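Local coordinates for protein glucose-6-phosphate isomerase (Thermus thermophilus, PDB 1ZZG) that probably interconverts glucose 6-phosphate and fructose 6-phosphate, the reversible isomerisation step of glycolysis and gluconeogenesis, at residues L119-S124 with L196-F201; L234-H239 with A386-L391; Q277-T282 with W392-F397. All blocks are in the same frame, centred on the assembly; numbering follows the deposited sequence.

Overall arrangement
Both SIS-type sheets of the chain are represented. Interaction 1 lies on the five-stranded parallel sheet. Interactions 2 and 3 lie on the far side of the chain's centre, by the six-stranded mixed sheet. The centre of interaction 1 is about 33 Å from that of interaction 2 and about 31 Å from that of interaction 3. Interactions 2 and 3 are neighbours, with centres about 10 Å apart. The helix that supplies 386-391 runs into the loop 392-397, and two probable hydrogen bonds join the contacts: G389 O to V394 N and H237 ND1 to W392 NE1. Of the three, interaction 3 approaches the predicted proton donor, with G280 about 11 Å from the E267 side chain.

Interaction 1 (L119-S124 with L196-F201); sequences LVNAVS and LLPLAF
The strand 119-124, which offers L119 and N121, runs nearly antiparallel to the helix 196-201, at 159°. Their axes come within 10.9 Å. This is the helix-on-sheet packing of a SIS-type alpha/beta domain. The strand is the middle one of a five-stranded parallel sheet, and the helix lies against one of its faces. The helix is kinked at P198, whose N lacks a proton to bond to the turn before.

No hydrogen bond crosses the contact. L119 and F201 meet at about a right angle. The L119 methyl CD2 approaches the ring obliquely, 3.6 Å from F201 CZ. Within the helix, L197 CD1 lies at the edge of that ring, in its plane. Y59 of helix 52-61 touches both leucines.

One turn back, L197 puts its other methyl against an amide. The N121 side chain stands away from its own N (chi1 180°) and approaches L197 from the opposite direction. Its ND2 is held by V156 O and T158 OG1 of the next strand, which fixes how the amide is turned. That places N121 OD1 3.6 Å from L197 CD2.

Interaction 2 (L234-H239 with A386-L391); sequences LLLHLH and AFLGEL
L236 faces the helix 386-391 and meets L388 at about a right angle. Its CD2 methyl presses on L388 CD1 at 3.5 Å, tighter than usual for two carbons. L236 CB backs the same methyl at 3.8 Å.

H237 comes next and takes the other branch of the leucine. L388 CD2 lies 4.1 Å from H237 CB and also touches the backbone N of H237. L388 thus reaches over two successive residues with its two methyls. With an alanine here both methyls would go, which is likely to open a gap between the helices and leave L236 CD2 and H237 CB without their packing partners.

The contact joins helix 228-238 to the C-terminal turns of helix 371-391. The two run in the same general direction and cross at -40°, with 10.1 Å between the axes of the segments, consistent with ridges-into-grooves packing. Helix 20-32 joins it through A26, which touches L391.

The H237 side chain extends opposite its backbone N (chi1 -179°), and this carries the imidazole to L391. L391 CB stands over one ring face near the rim, 4.0 Å from H237 ND1. L391 CD1 lies 4.0 Å from H237 CB. The same ND1 is hydrogen-bonded to W392 NE1, an indole N-H, so it is likely to act as acceptor.

H239 leaves the helix and folds its ring back on the last turn. H239 ND1 donates to L235 O at 2.8 Å, in the ring plane and almost perfectly straight (179°). H239 NE2 bonds to R360 NH1, consistent with a neutral ring protonated on ND1.

Interaction 3 (Q277-T282 with W392-F397); sequences QRVGTT and WEVNAF
V279 and V394 make the closest apolar contact. They meet tip to tip, with V279 CG2 3.5 Å from V394 CG1. The V279 torsion (chi1 -55°) sets CG2 between its own backbone N and carbonyl carbon, from where it faces the loop.

The second apolar group gathers round the indole of W392. Its six-membered ring reaches G280 and T281 obliquely. W392 CZ3 lies 3.9 Å from G280 CA, and W392 CH2 lies 4.1 Å from T281 CG2. The T281 and W392 side chains cross at about a right angle. G280 has a positive phi (121°), at which a side chain would run into the carbonyl O of V279. L269 of helix 257-269 packs on both W392 and V394, and R240 makes a cation-pi contact with the indole.

No hydrogen bond joins the two segments directly. The polar ends turn to other partners. T281 OG1 is bonded to H265 NE2, while W392 NE1 has H237 as its partner. R278 NH1 bonds G302 O of the second subunit, so the strand also reaches the dimer interface.

Local bonds shape the loop. N395 OD1 accepts from F397 N at 2.9 Å and closes an Asx turn. A396 CB lies over the centre of the F397 ring.

E393 has a positive phi, and the chain bonds back twice into the last turn of helix 371-391. That is a Schellman motif, a helix C-cap, here next to helix 257-269, which carries E267, the predicted proton donor of the phosphoglucose isomerase active site.

Interaction 1 (L119-S124 with L196-F201)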
# COMPACT_ATOMS: atom_id res chain seq x y z
N LEU A 119 -1.71 25.59 0.82
CA LEU A 119 -2.92 25.70 0.00
C LEU A 119 -3.73 24.45 0.32
O LEU A 119 -3.21 23.33 0.28
CB LEU A 119 -2.59 25.72 -1.49
CG LEU A 119 -3.85 25.68 -2.38
CD1 LEU A 119 -4.70 26.92 -2.11
CD2 LEU A 119 -3.46 25.62 -3.84
N VAL A 120 -5.00 24.64 0.65
CA VAL A 120 -5.87 23.52 0.97
C VAL A 120 -6.84 23.29 -0.19
O VAL A 120 -7.48 24.22 -0.68
CB VAL A 120 -6.66 23.79 2.26
CG1 VAL A 120 -7.53 22.58 2.61
CG2 VAL A 120 -5.70 24.09 3.40
N ASN A 121 -6.93 22.04 -0.63
CA ASN A 121 -7.81 21.67 -1.74
C ASN A 121 -8.82 20.63 -1.26
O ASN A 121 -8.47 19.48 -1.02
CB ASN A 121 -6.97 21.08 -2.88
CG ASN A 121 -7.80 20.66 -4.09
OD1 ASN A 121 -7.33 19.87 -4.92
ND2 ASN A 121 -9.02 21.18 -4.21
N ALA A 122 -10.08 21.06 -1.09
CA ALA A 122 -11.13 20.16 -0.65
C ALA A 122 -11.74 19.51 -1.89
O ALA A 122 -12.34 20.19 -2.73
CB ALA A 122 -12.20 20.92 0.10
N VAL A 123 -11.58 18.19 -2.00
CA VAL A 123 -12.06 17.45 -3.15
C VAL A 123 -13.12 16.42 -2.81
O VAL A 123 -12.90 15.53 -1.99
CB VAL A 123 -10.90 16.72 -3.85
CG1 VAL A 123 -11.35 16.21 -5.22
CG2 VAL A 123 -9.69 17.66 -3.99
N SER A 124 -14.28 16.54 -3.46
CA SER A 124 -15.39 15.61 -3.26
C SER A 124 -16.41 15.81 -4.38
O SER A 124 -16.88 16.93 -4.61
CB SER A 124 -16.07 15.86 -1.91
OG SER A 124 -17.21 15.03 -1.77
N LEU A 196 -5.54 16.89 -12.12
CA LEU A 196 -4.83 17.97 -12.81
C LEU A 196 -4.37 19.10 -11.91
O LEU A 196 -3.24 19.58 -12.05
CB LEU A 196 -5.69 18.54 -13.94
CG LEU A 196 -6.08 17.50 -15.00
CD1 LEU A 196 -6.92 18.16 -16.06
CD2 LEU A 196 -4.82 16.88 -15.60
N LEU A 197 -5.22 19.52 -10.97
CA LEU A 197 -4.85 20.61 -10.07
C LEU A 197 -3.60 20.27 -9.25
O LEU A 197 -2.61 21.00 -9.29
CB LEU A 197 -6.02 20.97 -9.15
CG LEU A 197 -5.74 22.17 -8.23
CD1 LEU A 197 -5.37 23.39 -9.08
CD2 LEU A 197 -6.96 22.46 -7.37
N PRO A 198 -3.63 19.17 -8.48
CA PRO A 198 -2.42 18.87 -7.71
C PRO A 198 -1.21 18.65 -8.62
O PRO A 198 -0.11 19.07 -8.28
CB PRO A 198 -2.80 17.61 -6.91
CG PRO A 198 -3.94 17.01 -7.71
CD PRO A 198 -4.72 18.23 -8.14
N LEU A 199 -1.41 18.02 -9.77
CA LEU A 199 -0.29 17.79 -10.69
C LEU A 199 0.31 19.10 -11.19
O LEU A 199 1.52 19.18 -11.44
CB LEU A 199 -0.72 16.95 -11.89
CG LEU A 199 -0.56 15.44 -11.72
CD1 LEU A 199 -1.02 14.75 -13.00
CD2 LEU A 199 0.90 15.09 -11.42
N ALA A 200 -0.52 20.12 -11.34
CA ALA A 200 -0.04 21.42 -11.80
C ALA A 200 0.97 21.93 -10.78
O ALA A 200 2.08 22.31 -11.14
CB ALA A 200 -1.19 22.40 -11.95
N PHE A 201 0.58 21.92 -9.51
CA PHE A 201 1.45 22.38 -8.43
C PHE A 201 2.67 21.48 -8.29
O PHE A 201 3.67 21.88 -7.69
CB PHE A 201 0.66 22.47 -7.12
CG PHE A 201 -0.17 23.72 -7.01
CD1 PHE A 201 0.41 24.91 -6.56
CD2 PHE A 201 -1.49 23.72 -7.42
CE1 PHE A 201 -0.34 26.09 -6.53
CE2 PHE A 201 -2.25 24.90 -7.40
CZ PHE A 201 -1.67 26.09 -6.95

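Interaction 2 (L234-H239 with A386-L391)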
# COMPACT_ATOMS: atom_id res chain seq x y z
N LEU A 234 -10.38 -9.28 -21.98
CA LEU A 234 -10.59 -10.70 -22.24
C LEU A 234 -9.79 -11.53 -21.24
O LEU A 234 -10.31 -12.49 -20.66
CB LEU A 234 -10.15 -11.06 -23.66
CG LEU A 234 -10.25 -12.55 -24.02
CD1 LEU A 234 -11.71 -12.99 -23.94
CD2 LEU A 234 -9.68 -12.80 -25.41
N LEU A 235 -8.52 -11.17 -21.04
CA LEU A 235 -7.67 -11.90 -20.11
C LEU A 235 -8.34 -11.99 -18.74
O LEU A 235 -8.47 -13.07 -18.19
CB LEU A 235 -6.30 -11.22 -19.98
CG LEU A 235 -5.33 -11.39 -21.16
CD1 LEU A 235 -4.13 -10.48 -20.96
CD2 LEU A 235 -4.89 -12.84 -21.26
N LEU A 236 -8.76 -10.85 -18.19
CA LEU A 236 -9.42 -10.88 -16.89
C LEU A 236 -10.72 -11.69 -16.97
O LEU A 236 -11.06 -12.43 -16.04
CB LEU A 236 -9.71 -9.46 -16.39
CG LEU A 236 -8.57 -8.70 -15.71
CD1 LEU A 236 -7.50 -8.30 -16.74
CD2 LEU A 236 -9.12 -7.45 -15.03
N HIS A 237 -11.43 -11.56 -18.08
CA HIS A 237 -12.69 -12.28 -18.26
C HIS A 237 -12.51 -13.80 -18.27
O HIS A 237 -13.31 -14.53 -17.69
CB HIS A 237 -13.37 -11.87 -19.57
CG HIS A 237 -14.68 -12.56 -19.80
ND1 HIS A 237 -15.73 -12.48 -18.90
CD2 HIS A 237 -15.11 -13.36 -20.80
CE1 HIS A 237 -16.74 -13.20 -19.35
NE2 HIS A 237 -16.39 -13.75 -20.50
N LEU A 238 -11.45 -14.26 -18.93
CA LEU A 238 -11.16 -15.69 -19.01
C LEU A 238 -10.75 -16.28 -17.65
O LEU A 238 -10.68 -17.50 -17.49
CB LEU A 238 -10.07 -15.94 -20.05
CG LEU A 238 -10.39 -15.55 -21.50
CD1 LEU A 238 -9.18 -15.78 -22.36
CD2 LEU A 238 -11.58 -16.36 -22.01
N HIS A 239 -10.48 -15.41 -16.69
CA HIS A 239 -10.10 -15.86 -15.36
C HIS A 239 -11.05 -15.26 -14.33
O HIS A 239 -10.71 -15.13 -13.15
CB HIS A 239 -8.66 -15.45 -15.03
CG HIS A 239 -7.65 -16.02 -15.97
ND1 HIS A 239 -7.34 -15.43 -17.18
CD2 HIS A 239 -6.87 -17.13 -15.88
CE1 HIS A 239 -6.42 -16.16 -17.80
NE2 HIS A 239 -6.12 -17.19 -17.03
N ALA A 386 -14.45 -0.79 -17.91
CA ALA A 386 -15.78 -0.53 -18.47
C ALA A 386 -16.20 -1.70 -19.37
O ALA A 386 -17.36 -2.13 -19.33
CB ALA A 386 -15.79 0.79 -19.25
N PHE A 387 -15.28 -2.21 -20.18
CA PHE A 387 -15.60 -3.35 -21.05
C PHE A 387 -16.02 -4.55 -20.20
O PHE A 387 -16.98 -5.26 -20.52
CB PHE A 387 -14.41 -3.73 -21.94
CG PHE A 387 -14.11 -2.75 -23.05
CD1 PHE A 387 -15.15 -2.19 -23.80
CD2 PHE A 387 -12.80 -2.41 -23.37
CE1 PHE A 387 -14.88 -1.31 -24.86
CE2 PHE A 387 -12.51 -1.54 -24.43
CZ PHE A 387 -13.56 -0.98 -25.18
N LEU A 388 -15.28 -4.79 -19.11
CA LEU A 388 -15.59 -5.89 -18.21
C LEU A 388 -16.97 -5.70 -17.58
O LEU A 388 -17.66 -6.68 -17.26
CB LEU A 388 -14.53 -6.00 -17.12
CG LEU A 388 -13.25 -6.70 -17.57
CD1 LEU A 388 -12.16 -6.60 -16.51
CD2 LEU A 388 -13.58 -8.16 -17.88
N GLY A 389 -17.39 -4.45 -17.41
CA GLY A 389 -18.71 -4.20 -16.84
C GLY A 389 -19.77 -4.81 -17.75
O GLY A 389 -20.79 -5.32 -17.27
N GLU A 390 -19.53 -4.75 -19.05
CA GLU A 390 -20.47 -5.31 -20.02
C GLU A 390 -20.35 -6.83 -20.07
O GLU A 390 -21.36 -7.53 -20.09
CB GLU A 390 -20.20 -4.73 -21.42
CG GLU A 390 -20.42 -3.22 -21.55
CD GLU A 390 -21.79 -2.78 -21.07
OE1 GLU A 390 -22.72 -3.61 -21.07
OE2 GLU A 390 -21.93 -1.59 -20.69
N LEU A 391 -19.12 -7.33 -20.11
CA LEU A 391 -18.90 -8.77 -20.16
C LEU A 391 -19.47 -9.50 -18.94
O LEU A 391 -19.91 -10.64 -19.05
CB LEU A 391 -17.40 -9.07 -20.28
CG LEU A 391 -16.72 -8.68 -21.59
CD1 LEU A 391 -15.22 -8.82 -21.44
CD2 LEU A 391 -17.23 -9.56 -22.73

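Interaction 3 (Q277-T282 with W392-F397)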
# COMPACT_ATOMS: atom_id res chain seq x y z
N GLN A 277 -26.48 -12.55 -9.31
CA GLN A 277 -25.33 -13.26 -8.77
C GLN A 277 -24.19 -12.32 -8.37
O GLN A 277 -23.95 -11.30 -9.02
CB GLN A 277 -24.82 -14.28 -9.79
CG GLN A 277 -25.89 -15.26 -10.28
CD GLN A 277 -26.53 -16.06 -9.15
OE1 GLN A 277 -25.85 -16.82 -8.45
NE2 GLN A 277 -27.84 -15.90 -8.97
N ARG A 278 -23.51 -12.65 -7.28
CA ARG A 278 -22.39 -11.85 -6.80
C ARG A 278 -21.18 -12.13 -7.68
O ARG A 278 -20.77 -13.29 -7.82
CB ARG A 278 -22.04 -12.22 -5.36
CG ARG A 278 -23.05 -11.80 -4.31
CD ARG A 278 -22.65 -12.41 -2.97
NE ARG A 278 -23.45 -11.92 -1.85
CZ ARG A 278 -23.00 -11.07 -0.93
NH1 ARG A 278 -21.77 -10.60 -1.00
NH2 ARG A 278 -23.80 -10.70 0.06
N VAL A 279 -20.60 -11.10 -8.28
CA VAL A 279 -19.44 -11.32 -9.13
C VAL A 279 -18.31 -10.36 -8.77
O VAL A 279 -18.47 -9.46 -7.95
CB VAL A 279 -19.80 -11.16 -10.63
CG1 VAL A 279 -20.95 -12.09 -10.98
CG2 VAL A 279 -20.14 -9.71 -10.95
N GLY A 280 -17.15 -10.59 -9.39
CA GLY A 280 -15.99 -9.75 -9.14
C GLY A 280 -14.79 -10.50 -8.60
O GLY A 280 -14.94 -11.46 -7.83
N THR A 281 -13.60 -10.08 -9.01
CA THR A 281 -12.38 -10.71 -8.53
C THR A 281 -11.69 -9.74 -7.58
O THR A 281 -11.90 -8.53 -7.65
CB THR A 281 -11.42 -11.08 -9.68
OG1 THR A 281 -11.05 -9.90 -10.40
CG2 THR A 281 -12.10 -12.07 -10.64
N THR A 282 -10.87 -10.28 -6.68
CA THR A 282 -10.17 -9.46 -5.71
C THR A 282 -8.83 -8.96 -6.24
O THR A 282 -7.90 -9.74 -6.43
CB THR A 282 -9.94 -10.26 -4.42
OG1 THR A 282 -11.19 -10.76 -3.94
CG2 THR A 282 -9.30 -9.36 -3.34
N TRP A 392 -19.45 -8.84 -17.78
CA TRP A 392 -19.97 -9.46 -16.57
C TRP A 392 -21.38 -9.01 -16.22
O TRP A 392 -21.92 -9.38 -15.18
CB TRP A 392 -19.03 -9.19 -15.38
CG TRP A 392 -17.67 -9.82 -15.54
CD1 TRP A 392 -17.25 -10.62 -16.56
CD2 TRP A 392 -16.55 -9.66 -14.66
NE1 TRP A 392 -15.93 -10.96 -16.38
CE2 TRP A 392 -15.47 -10.39 -15.22
CE3 TRP A 392 -16.35 -8.98 -13.45
CZ2 TRP A 392 -14.21 -10.45 -14.62
CZ3 TRP A 392 -15.09 -9.03 -12.85
CH2 TRP A 392 -14.03 -9.77 -13.44
N GLU A 393 -21.98 -8.22 -17.10
CA GLU A 393 -23.35 -7.74 -16.92
C GLU A 393 -23.62 -7.06 -15.59
O GLU A 393 -24.58 -7.39 -14.89
CB GLU A 393 -24.32 -8.90 -17.11
CG GLU A 393 -24.14 -9.62 -18.43
CD GLU A 393 -25.22 -10.66 -18.69
OE1 GLU A 393 -25.47 -11.50 -17.80
OE2 GLU A 393 -25.80 -10.63 -19.79
N VAL A 394 -22.78 -6.09 -15.26
CA VAL A 394 -22.93 -5.35 -14.02
C VAL A 394 -22.86 -3.87 -14.35
O VAL A 394 -22.46 -3.48 -15.45
CB VAL A 394 -21.79 -5.66 -13.02
CG1 VAL A 394 -21.86 -7.11 -12.57
CG2 VAL A 394 -20.45 -5.37 -13.67
N ASN A 395 -23.29 -3.06 -13.39
CA ASN A 395 -23.23 -1.61 -13.52
C ASN A 395 -21.87 -1.28 -12.93
O ASN A 395 -21.68 -1.31 -11.71
CB ASN A 395 -24.34 -0.95 -12.69
CG ASN A 395 -24.35 0.56 -12.83
OD1 ASN A 395 -23.35 1.16 -13.23
ND2 ASN A 395 -25.47 1.18 -12.50
N ALA A 396 -20.91 -0.99 -13.80
CA ALA A 396 -19.55 -0.69 -13.35
C ALA A 396 -19.37 0.74 -12.86
O ALA A 396 -18.27 1.13 -12.46
CB ALA A 396 -18.58 -0.96 -14.50
N PHE A 397 -20.45 1.51 -12.85
CA PHE A 397 -20.32 2.91 -12.49
C PHE A 397 -21.01 3.41 -11.22
O PHE A 397 -21.02 4.62 -10.96
CB PHE A 397 -20.73 3.73 -13.71
CG PHE A 397 -20.02 3.29 -14.97
CD1 PHE A 397 -18.65 3.50 -15.12
CD2 PHE A 397 -20.69 2.57 -15.95
CE1 PHE A 397 -17.96 3.00 -16.22
CE2 PHE A 397 -20.01 2.06 -17.07
CZ PHE A 397 -18.64 2.28 -17.20